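Local coordinates for protein MgGH51 (Meripilus giganteus, PDB 6ZPV) that hydrolyses alpha-L-arabinofuranosidic linkages, acting as a fungal glycoside hydrolase of family GH51 that probably releases terminal arabinofuranose from plant polysaccharides, at residues 1-6 with 560-565; 23-28 with 488-493; 482-487 with 495-500; 550-555 with 610-615. All coordinates share one frame; numbering follows the deposited sequence.

Contact 1. Residues 1-6 with 560-565; sequences VTVTVN and QSLTFQ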
# COMPACT_ATOMS: atom_id res chain seq x y z
N VAL A 1 -3.60 12.12 -37.62
CA VAL A 1 -4.35 10.90 -37.86
C VAL A 1 -5.81 11.19 -37.60
O VAL A 1 -6.10 11.87 -36.61
CB VAL A 1 -3.82 9.69 -37.03
CG1 VAL A 1 -3.90 9.91 -35.53
CG2 VAL A 1 -4.60 8.41 -37.32
N THR A 2 -6.71 10.64 -38.41
CA THR A 2 -8.16 10.73 -38.15
C THR A 2 -8.63 9.61 -37.23
O THR A 2 -8.30 8.44 -37.52
CB THR A 2 -8.93 10.69 -39.45
OG1 THR A 2 -8.58 11.84 -40.22
CG2 THR A 2 -10.42 10.65 -39.20
N VAL A 3 -9.29 9.94 -36.16
CA VAL A 3 -9.86 8.95 -35.24
C VAL A 3 -11.37 9.05 -35.31
O VAL A 3 -11.95 10.05 -34.84
CB VAL A 3 -9.37 9.17 -33.81
CG1 VAL A 3 -9.97 8.13 -32.90
CG2 VAL A 3 -7.86 9.11 -33.73
N THR A 4 -11.99 8.05 -35.92
CA THR A 4 -13.45 7.99 -36.04
C THR A 4 -13.98 7.23 -34.84
O THR A 4 -13.53 6.09 -34.59
CB THR A 4 -13.83 7.34 -37.36
OG1 THR A 4 -13.35 8.17 -38.43
CG2 THR A 4 -15.34 7.20 -37.50
N VAL A 5 -14.98 7.78 -34.16
CA VAL A 5 -15.55 7.21 -32.93
C VAL A 5 -16.88 6.56 -33.26
O VAL A 5 -17.77 7.24 -33.81
CB VAL A 5 -15.70 8.28 -31.85
CG1 VAL A 5 -16.18 7.63 -30.58
CG2 VAL A 5 -14.37 9.02 -31.66
N ASN A 6 -17.04 5.29 -32.96
CA ASN A 6 -18.33 4.61 -33.16
C ASN A 6 -19.31 5.07 -32.10
O ASN A 6 -18.98 5.08 -30.89
CB ASN A 6 -18.09 3.10 -33.09
CG ASN A 6 -19.17 2.24 -33.70
OD1 ASN A 6 -20.37 2.47 -33.49
ND2 ASN A 6 -18.69 1.22 -34.40
N GLN A 560 2.12 14.82 -32.25
CA GLN A 560 1.25 14.24 -33.26
C GLN A 560 -0.17 14.80 -33.15
O GLN A 560 -0.64 14.92 -32.02
CB GLN A 560 1.21 12.72 -33.09
CG GLN A 560 2.55 12.04 -33.12
CD GLN A 560 2.40 10.99 -34.15
OE1 GLN A 560 2.07 11.41 -35.25
NE2 GLN A 560 2.37 9.72 -33.73
N SER A 561 -0.83 15.06 -34.25
CA SER A 561 -2.19 15.64 -34.25
C SER A 561 -3.22 14.54 -34.51
O SER A 561 -2.94 13.59 -35.27
CB SER A 561 -2.35 16.81 -35.27
OG SER A 561 -1.55 17.90 -34.82
N LEU A 562 -4.37 14.67 -33.87
CA LEU A 562 -5.48 13.78 -34.03
C LEU A 562 -6.69 14.59 -34.42
O LEU A 562 -7.01 15.56 -33.75
CB LEU A 562 -5.77 13.01 -32.73
CG LEU A 562 -4.56 12.25 -32.16
CD1 LEU A 562 -3.84 13.08 -31.12
CD2 LEU A 562 -4.95 10.92 -31.53
N THR A 563 -7.37 14.17 -35.47
CA THR A 563 -8.63 14.75 -35.88
C THR A 563 -9.74 13.78 -35.43
O THR A 563 -9.85 12.69 -36.00
CB THR A 563 -8.69 14.92 -37.42
OG1 THR A 563 -7.53 15.60 -37.94
CG2 THR A 563 -9.99 15.61 -37.79
N PHE A 564 -10.47 14.17 -34.40
CA PHE A 564 -11.57 13.34 -33.89
C PHE A 564 -12.82 13.59 -34.68
O PHE A 564 -13.24 14.75 -34.86
CB PHE A 564 -11.79 13.63 -32.40
CG PHE A 564 -10.67 13.09 -31.56
CD1 PHE A 564 -10.55 11.71 -31.32
CD2 PHE A 564 -9.68 13.92 -31.07
CE1 PHE A 564 -9.47 11.25 -30.58
CE2 PHE A 564 -8.62 13.43 -30.34
CZ PHE A 564 -8.51 12.09 -30.10
N GLN A 565 -13.43 12.50 -35.13
CA GLN A 565 -14.69 12.52 -35.90
C GLN A 565 -15.75 11.80 -35.09
O GLN A 565 -15.69 10.58 -34.92
CB GLN A 565 -14.50 11.88 -37.28
CG GLN A 565 -13.59 12.63 -38.18
CD GLN A 565 -14.09 13.95 -38.70
OE1 GLN A 565 -15.22 14.33 -38.40
NE2 GLN A 565 -13.32 14.57 -39.59
O HOH W 1 -10.95 13.34 -40.79
O HOH W 2 -6.88 14.10 -40.23
O HOH W 3 -18.45 9.32 -35.42
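Val3 and Phe564 sit side by side in a parallel strand pairing, through which the N-terminal strand 2-4 joins the smaller sheet of the C-terminal beta sandwich. The ladder illustrates how a parallel partner straddles its neighbour: Val3 N donates to Thr563 O (2.8 Å), Val3 O accepts from Gln565 N (2.9 Å, angle 167° at the hydrogen), and Val1 brackets Leu562 in the same manner. On the buried face, Val3 CB and CG1 rest against the CD1-CE1 side of the Phe564 ring, with CB 3.7 Å from CD1, while CG2 reaches Leu562 CD2. Trp537 of strand 535-541, in the larger sheet, packs against Val3 and Leu562.

The outer face is polar, and Gln565 spans it. Its CB lies 4.1 Å from Thr4 OG1. CG, held beside its own backbone N (chi1 -66°), meets the methyl CG2 of Thr2 at 3.9 Å. The chain then bends at chi2 (-70°), and the amide divides its work: OE1 is hydrogen-bonded to Thr609 OG1, at the start of the neighbouring strand 609-614, whereas NE2 donates to a water 2.9 Å away that also binds Thr2 OG1. That hydroxyl has a second water, which lies 2.8 Å from Thr2 OG1 and equally 2.8 Å from Thr563 OG1, bridging the two threonines.

Contact 2. Residues 23-28 with 488-493; sequences EDINHS and STQWTP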
# COMPACT_ATOMS: atom_id res chain seq x y z
N GLU A 23 1.58 -4.20 -0.74
CA GLU A 23 2.23 -5.02 0.27
C GLU A 23 3.07 -4.05 1.10
O GLU A 23 3.37 -2.95 0.61
CB GLU A 23 3.11 -6.09 -0.37
CG GLU A 23 4.40 -5.52 -0.99
CD GLU A 23 5.20 -6.59 -1.74
OE1 GLU A 23 5.62 -7.60 -1.10
OE2 GLU A 23 5.40 -6.38 -2.95
N ASP A 24 3.56 -4.49 2.26
CA ASP A 24 4.49 -3.66 3.04
C ASP A 24 5.87 -3.83 2.41
O ASP A 24 6.54 -4.88 2.56
CB ASP A 24 4.47 -4.07 4.52
CG ASP A 24 4.93 -2.95 5.40
OD1 ASP A 24 5.76 -2.10 4.96
OD2 ASP A 24 4.43 -2.87 6.59
N ILE A 25 6.28 -2.84 1.62
CA ILE A 25 7.57 -2.77 0.93
C ILE A 25 7.97 -1.29 1.00
O ILE A 25 7.10 -0.40 0.97
CB ILE A 25 7.47 -3.25 -0.54
CG1 ILE A 25 8.83 -3.29 -1.26
CG2 ILE A 25 6.44 -2.47 -1.33
CD1 ILE A 25 8.76 -3.87 -2.65
N ASN A 26 9.25 -0.98 1.09
CA ASN A 26 9.68 0.41 1.19
C ASN A 26 9.02 1.12 2.39
O ASN A 26 8.76 2.33 2.36
CB ASN A 26 9.39 1.22 -0.07
CG ASN A 26 9.78 0.59 -1.37
OD1 ASN A 26 10.90 0.07 -1.49
ND2 ASN A 26 8.89 0.69 -2.37
N HIS A 27 8.73 0.37 3.47
CA HIS A 27 8.02 0.94 4.62
C HIS A 27 6.72 1.65 4.17
O HIS A 27 6.33 2.67 4.70
CB HIS A 27 8.94 1.86 5.42
CG HIS A 27 9.84 1.09 6.32
ND1 HIS A 27 9.42 0.53 7.50
CD2 HIS A 27 11.11 0.66 6.14
CE1 HIS A 27 10.40 -0.16 8.03
NE2 HIS A 27 11.45 -0.06 7.22
N SER A 28 6.01 0.96 3.30
CA SER A 28 4.65 1.37 2.86
C SER A 28 3.58 1.10 3.91
O SER A 28 2.52 1.76 3.85
CB SER A 28 4.26 0.67 1.61
OG SER A 28 4.22 -0.72 1.85
N SER A 488 13.88 4.73 3.22
CA SER A 488 14.08 3.28 3.36
C SER A 488 13.39 2.57 2.20
O SER A 488 12.25 2.15 2.28
CB SER A 488 13.57 2.77 4.67
OG SER A 488 13.81 1.36 4.78
N THR A 489 14.16 2.45 1.11
CA THR A 489 13.70 1.94 -0.18
C THR A 489 14.37 0.62 -0.56
O THR A 489 15.61 0.55 -0.52
CB THR A 489 13.96 3.00 -1.25
OG1 THR A 489 13.15 4.16 -0.98
CG2 THR A 489 13.63 2.48 -2.62
N GLN A 490 13.56 -0.36 -0.91
CA GLN A 490 14.02 -1.65 -1.44
C GLN A 490 13.71 -1.86 -2.94
O GLN A 490 14.29 -2.75 -3.52
CB GLN A 490 13.51 -2.82 -0.62
CG GLN A 490 13.88 -2.75 0.86
CD GLN A 490 13.05 -1.81 1.70
OE1 GLN A 490 11.83 -1.88 1.59
NE2 GLN A 490 13.72 -0.97 2.52
N TRP A 491 12.88 -1.02 -3.50
CA TRP A 491 12.47 -1.16 -4.92
C TRP A 491 12.09 0.22 -5.47
O TRP A 491 11.39 0.94 -4.74
CB TRP A 491 11.29 -2.09 -5.05
CG TRP A 491 10.80 -2.38 -6.43
CD1 TRP A 491 10.09 -1.58 -7.25
CD2 TRP A 491 11.06 -3.57 -7.21
NE1 TRP A 491 9.79 -2.20 -8.43
CE2 TRP A 491 10.40 -3.43 -8.43
CE3 TRP A 491 11.87 -4.70 -7.02
CZ2 TRP A 491 10.41 -4.42 -9.43
CZ3 TRP A 491 11.91 -5.70 -7.98
CH2 TRP A 491 11.19 -5.52 -9.18
N THR A 492 12.50 0.55 -6.68
CA THR A 492 12.04 1.72 -7.41
C THR A 492 11.70 1.26 -8.82
O THR A 492 12.20 0.25 -9.29
CB THR A 492 13.10 2.82 -7.45
OG1 THR A 492 14.22 2.39 -8.26
CG2 THR A 492 13.60 3.20 -6.07
N PRO A 493 10.95 2.06 -9.58
CA PRO A 493 10.19 3.23 -9.13
C PRO A 493 8.88 2.83 -8.45
O PRO A 493 8.41 1.71 -8.57
CB PRO A 493 9.91 3.94 -10.46
CG PRO A 493 9.70 2.82 -11.43
CD PRO A 493 10.70 1.77 -10.98
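Asn26 and Gln490 exchange hydrogen bonds between two loops at a (beta/alpha)8 barrel: 23-28 follows the first barrel strand, 20-21, and 488-493 connects strands 483-485 and 496-498, beyond the last barrel strand, 474-479. The polar interactions pair side chain with backbone in both directions. Asn26 OD1 accepts from two successive amides, Gln490 N at 2.8 Å and Trp491 N at 3.0 Å, both in its carbonyl plane; a chi1 of -47° swings CG beside the Asn26 backbone N and presents the oxygen to them. In return, Gln490 OE1 accepts a hydrogen bond from Asn26 N (2.8 Å). The other end of the Asn26 amide, ND2, is bonded to Leu483 O. With an alanine here, Gln490 N and Trp491 N would probably lose their shared acceptor and Leu483 O a donor, leaving the 488-493 loop less firmly fixed.

In the backbone, Asn26 and His27 both adopt left-handed helical angles within a turn closed by Ser28 N to Ile25 O. Apolar contact is limited to Ile25 CD1, which touches Trp491 CB at 3.9 Å. At the far end, the His27 ring, whose ND1 is engaged by Asp30 O, brings its edge to Ser488: CD2 lies 3.1 Å from OG, the same oxygen that accepts a hydrogen bond from Gln490 NE2 (3.2 Å).

Contact 3. Residues 482-487 with 495-500; sequences LLQHVN and LVSYDA. With NAG (2-acetamido-2-deoxy-beta-D-glucopyranose), chain C.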
# COMPACT_ATOMS: atom_id res chain seq x y z
N LEU A 482 3.05 0.56 -4.92
CA LEU A 482 2.23 1.74 -4.65
C LEU A 482 3.01 2.82 -3.93
O LEU A 482 2.82 4.00 -4.29
CB LEU A 482 1.03 1.28 -3.85
CG LEU A 482 -0.03 2.33 -3.54
CD1 LEU A 482 -0.63 2.92 -4.80
CD2 LEU A 482 -1.09 1.75 -2.66
N LEU A 483 3.77 2.44 -2.90
CA LEU A 483 4.26 3.41 -1.92
C LEU A 483 5.74 3.25 -1.67
O LEU A 483 6.29 2.12 -1.69
CB LEU A 483 3.49 3.27 -0.61
CG LEU A 483 2.09 3.86 -0.61
CD1 LEU A 483 1.27 3.45 0.56
CD2 LEU A 483 2.15 5.38 -0.66
N GLN A 484 6.38 4.36 -1.31
CA GLN A 484 7.82 4.41 -1.01
C GLN A 484 8.17 5.43 0.06
O GLN A 484 8.00 6.64 -0.17
CB GLN A 484 8.60 4.76 -2.26
CG GLN A 484 10.08 4.98 -2.06
CD GLN A 484 10.77 5.68 -3.23
OE1 GLN A 484 10.14 6.26 -4.09
NE2 GLN A 484 12.08 5.63 -3.21
N HIS A 485 8.77 4.96 1.15
CA HIS A 485 9.44 5.87 2.11
C HIS A 485 10.79 6.18 1.52
O HIS A 485 11.63 5.29 1.32
CB HIS A 485 9.60 5.20 3.49
CG HIS A 485 9.88 6.18 4.53
ND1 HIS A 485 10.92 7.11 4.44
CD2 HIS A 485 9.18 6.46 5.67
CE1 HIS A 485 10.83 7.86 5.52
NE2 HIS A 485 9.78 7.50 6.30
N VAL A 486 11.04 7.45 1.19
CA VAL A 486 12.29 7.82 0.52
C VAL A 486 13.51 7.60 1.39
O VAL A 486 14.62 7.58 0.85
CB VAL A 486 12.25 9.23 -0.04
CG1 VAL A 486 11.18 9.37 -1.07
CG2 VAL A 486 12.15 10.29 1.08
N ASN A 487 13.35 7.39 2.68
CA ASN A 487 14.49 7.09 3.55
C ASN A 487 14.71 5.62 3.76
O ASN A 487 15.70 5.25 4.45
CB ASN A 487 14.39 7.82 4.89
CG ASN A 487 14.28 9.31 4.74
OD1 ASN A 487 13.26 9.92 5.04
ND2 ASN A 487 15.35 9.92 4.23
N LEU A 495 4.78 4.37 -7.06
CA LEU A 495 3.75 5.31 -7.49
C LEU A 495 3.68 6.61 -6.67
O LEU A 495 3.50 7.68 -7.25
CB LEU A 495 2.36 4.61 -7.52
CG LEU A 495 1.35 5.31 -8.40
CD1 LEU A 495 1.69 5.13 -9.87
CD2 LEU A 495 -0.05 4.77 -8.14
N VAL A 496 3.76 6.47 -5.37
CA VAL A 496 3.66 7.60 -4.43
C VAL A 496 4.79 7.48 -3.43
O VAL A 496 4.97 6.42 -2.84
CB VAL A 496 2.29 7.57 -3.74
CG1 VAL A 496 2.19 8.67 -2.66
CG2 VAL A 496 1.16 7.72 -4.76
N SER A 497 5.53 8.58 -3.22
CA SER A 497 6.66 8.58 -2.30
C SER A 497 6.39 9.54 -1.16
O SER A 497 5.52 10.40 -1.28
CB SER A 497 7.96 8.91 -3.04
OG SER A 497 8.14 8.04 -4.15
N TYR A 498 7.14 9.42 -0.08
CA TYR A 498 6.94 10.33 1.07
C TYR A 498 8.13 10.23 1.98
O TYR A 498 8.91 9.27 1.95
CB TYR A 498 5.65 9.97 1.85
CG TYR A 498 5.56 8.49 2.16
CD1 TYR A 498 6.13 7.94 3.30
CD2 TYR A 498 5.01 7.62 1.24
CE1 TYR A 498 6.12 6.57 3.51
CE2 TYR A 498 5.05 6.26 1.43
CZ TYR A 498 5.60 5.72 2.56
OH TYR A 498 5.62 4.35 2.69
N ASP A 499 8.27 11.25 2.82
CA ASP A 499 9.12 11.15 4.01
C ASP A 499 8.21 11.30 5.24
O ASP A 499 6.98 11.11 5.14
CB ASP A 499 10.25 12.19 3.97
CG ASP A 499 9.81 13.61 4.10
OD1 ASP A 499 8.61 13.91 4.25
OD2 ASP A 499 10.72 14.46 4.09
N ALA A 500 8.78 11.58 6.41
CA ALA A 500 7.93 11.67 7.62
C ALA A 500 6.92 12.81 7.55
O ALA A 500 6.03 12.81 8.37
CB ALA A 500 8.84 11.80 8.84
C1 NAG C . 15.36 11.33 4.04
C2 NAG C . 16.61 11.96 4.72
C3 NAG C . 16.80 13.42 4.32
C4 NAG C . 16.70 13.59 2.80
C5 NAG C . 15.43 12.99 2.34
C6 NAG C . 15.11 13.16 0.82
C7 NAG C . 17.37 10.97 6.82
C8 NAG C . 17.09 10.98 8.29
N2 NAG C . 16.52 11.77 6.17
O3 NAG C . 18.07 13.86 4.80
O4 NAG C . 16.74 15.03 2.57
O5 NAG C . 15.44 11.59 2.66
O6 NAG C . 16.19 12.57 0.14
O7 NAG C . 18.31 10.35 6.34
O HOH W 4 11.69 11.37 6.82
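Tyr498 lies across the neighbouring strand rather than along its own: its CG occupies the position between backbone N and carbonyl carbon (chi1 48°), which lays the ring over the Gln484-His485 peptide. Gln484 O sits 3.3 Å above the ring plane, offset toward the rim, and His485 CA approaches the same ring in a CH-pi contact, 4.1 Å from its centroid. The edge of Tyr498 in turn faces the His485 imidazole in an offset edge-to-face pair, planes at 71°. Leu483 CB borders the tyrosine ring in its plane, and Leu483 CD2 meets CE2 at 3.7 Å.

On the other face Ser497 OG donates to Gln484 OE1 (2.7 Å), with the donor hydroxyl tilted out of the amide carbonyl plane, while Gln484 NE2 serves Thr489 OG1. Between the two faces runs a parallel ladder ending in a straight bond from Val486 N to Tyr498 O (170°). Just beyond it, Asn487 ND2 carries an N-linked N-acetylglucosamine, and a water joins Asn487 OD1 to Ala500 N.

Strand 496-498 is the middle of a small three-stranded sheet, with 483-485 on one flank and antiparallel 503-505 on the other; helix 211-219 packs against Leu483, Val496 and Tyr498, and helix 507-517 against Leu495 and Val496.

Contact 4. Residues 550-555 with 610-615; sequences IKIANA and FTYNAP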
# COMPACT_ATOMS: atom_id res chain seq x y z
N ILE A 550 -11.96 10.82 -23.71
CA ILE A 550 -11.00 10.49 -24.77
C ILE A 550 -9.62 10.57 -24.18
O ILE A 550 -9.12 11.66 -23.88
CB ILE A 550 -11.18 11.43 -25.97
CG1 ILE A 550 -12.59 11.43 -26.53
CG2 ILE A 550 -10.14 11.11 -27.03
CD1 ILE A 550 -12.90 12.58 -27.47
N LYS A 551 -9.00 9.41 -23.93
CA LYS A 551 -7.66 9.33 -23.29
C LYS A 551 -6.62 9.07 -24.35
O LYS A 551 -6.80 8.15 -25.14
CB LYS A 551 -7.71 8.27 -22.16
CG LYS A 551 -8.68 8.62 -21.06
CD LYS A 551 -8.49 7.97 -19.75
CE LYS A 551 -8.85 6.52 -19.75
NZ LYS A 551 -10.11 6.21 -18.87
N ILE A 552 -5.57 9.88 -24.35
CA ILE A 552 -4.58 9.89 -25.44
C ILE A 552 -3.18 9.84 -24.84
O ILE A 552 -2.80 10.73 -24.04
CB ILE A 552 -4.70 11.16 -26.28
CG1 ILE A 552 -6.14 11.39 -26.76
CG2 ILE A 552 -3.71 11.14 -27.43
CD1 ILE A 552 -6.44 12.81 -27.22
N ALA A 553 -2.40 8.84 -25.23
CA ALA A 553 -1.01 8.71 -24.82
C ALA A 553 -0.12 8.92 -26.04
O ALA A 553 -0.19 8.14 -26.98
CB ALA A 553 -0.76 7.34 -24.18
N ASN A 554 0.74 9.93 -25.96
CA ASN A 554 1.82 10.12 -26.94
C ASN A 554 3.10 9.73 -26.22
O ASN A 554 3.63 10.53 -25.46
CB ASN A 554 1.86 11.51 -27.54
CG ASN A 554 2.90 11.64 -28.61
OD1 ASN A 554 3.70 10.69 -28.81
ND2 ASN A 554 2.90 12.75 -29.34
N ALA A 555 3.56 8.48 -26.42
CA ALA A 555 4.70 7.92 -25.69
C ALA A 555 5.99 8.12 -26.42
O ALA A 555 7.05 7.52 -25.97
CB ALA A 555 4.48 6.43 -25.42
N PHE A 610 -13.16 17.82 -34.18
CA PHE A 610 -12.20 18.73 -33.54
C PHE A 610 -10.82 18.12 -33.61
O PHE A 610 -10.72 16.87 -33.81
CB PHE A 610 -12.68 19.11 -32.13
CG PHE A 610 -12.75 17.95 -31.16
CD1 PHE A 610 -13.90 17.24 -31.07
CD2 PHE A 610 -11.67 17.57 -30.39
CE1 PHE A 610 -14.01 16.20 -30.20
CE2 PHE A 610 -11.79 16.52 -29.52
CZ PHE A 610 -12.96 15.80 -29.45
N THR A 611 -9.82 18.93 -33.41
CA THR A 611 -8.43 18.51 -33.58
C THR A 611 -7.67 18.75 -32.30
O THR A 611 -7.81 19.82 -31.69
CB THR A 611 -7.82 19.22 -34.79
OG1 THR A 611 -8.59 18.91 -35.95
CG2 THR A 611 -6.37 18.88 -34.97
N TYR A 612 -6.81 17.81 -31.93
CA TYR A 612 -5.93 17.96 -30.76
C TYR A 612 -4.49 17.70 -31.18
O TYR A 612 -4.23 16.66 -31.84
CB TYR A 612 -6.34 16.99 -29.63
CG TYR A 612 -5.44 17.11 -28.43
CD1 TYR A 612 -5.36 18.29 -27.70
CD2 TYR A 612 -4.67 16.04 -28.00
CE1 TYR A 612 -4.55 18.38 -26.60
CE2 TYR A 612 -3.86 16.12 -26.89
CZ TYR A 612 -3.79 17.32 -26.18
OH TYR A 612 -2.99 17.46 -25.08
N ASN A 613 -3.57 18.57 -30.79
CA ASN A 613 -2.15 18.35 -30.99
C ASN A 613 -1.56 17.76 -29.71
O ASN A 613 -1.44 18.46 -28.71
CB ASN A 613 -1.40 19.64 -31.38
CG ASN A 613 0.08 19.39 -31.71
OD1 ASN A 613 0.66 18.24 -31.80
ND2 ASN A 613 0.81 20.48 -31.92
N ALA A 614 -1.24 16.48 -29.75
CA ALA A 614 -0.70 15.75 -28.58
C ALA A 614 0.80 15.97 -28.50
O ALA A 614 1.53 15.50 -29.36
CB ALA A 614 -1.00 14.29 -28.66
N PRO A 615 1.29 16.69 -27.48
CA PRO A 615 2.72 16.91 -27.38
C PRO A 615 3.49 15.61 -27.27
O PRO A 615 2.97 14.59 -26.77
CB PRO A 615 2.93 17.80 -26.12
CG PRO A 615 1.58 18.44 -25.94
CD PRO A 615 0.58 17.40 -26.42
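Ile550 and Phe610 reach toward each other from opposing strands, and the CD1 methyl of the isoleucine meets the ring at its edge, in plane, 3.8 Å from CZ. Two residues on, Ile552 CD1 touches Tyr612 CD2 at 3.8 Å, and its CG2 branch faces the Ala614 methyl. The row ends in a polar clasp: Asn554 ND2 donates to Ala614 O (3.1 Å, 151° at the hydrogen). The acceptor lies in the amide plane of Asn554, but the donor stands well above the carbonyl plane of Ala614.

Around this first shell, a CG anti to the backbone nitrogen (chi1 -175°) extends the Asn554 amide across to the opposite strand, and further bonds fix its rotation, ND2 to Ser558 O and OD1 from Gly556 N. If a leucine took its place, Ala614 O and Ser558 O would probably both be left without this donor in a buried setting. Phe564 of strand 560-565 packs against both isoleucines and the Phe610 ring, while Tyr612 OH is anchored by Ser620 OG.

The strand axes pass 8.8 Å apart at a crossing angle of -36°, too far for backbone pairing: this is the face-to-face packing of two sheets typical of a beta sandwich, here the C-terminal domain of the arabinofuranosidase.

Two neighbourhoods emerge, about 31 to 41 Å apart between contact centres. Contacts 1 and 4 belong to the C-terminal sandwich and share its small sheet, where Phe564 N bonds to Phe610 O; contact 1 joins strands within that sheet and is partly solvent-facing, with water bridges outside, whereas contact 4 spans the buried interior between sheets and is mostly apolar. Contacts 2 and 3 lie close to the chain's centre, linked by Tyr498 OH to His27 O. Contact 3 is buried ladder and aromatic packing with a glycan at its end; contact 2, only partly buried and lacking regular strands, relies on side-chain amides to do what backbone pairing does in contacts 1 and 3.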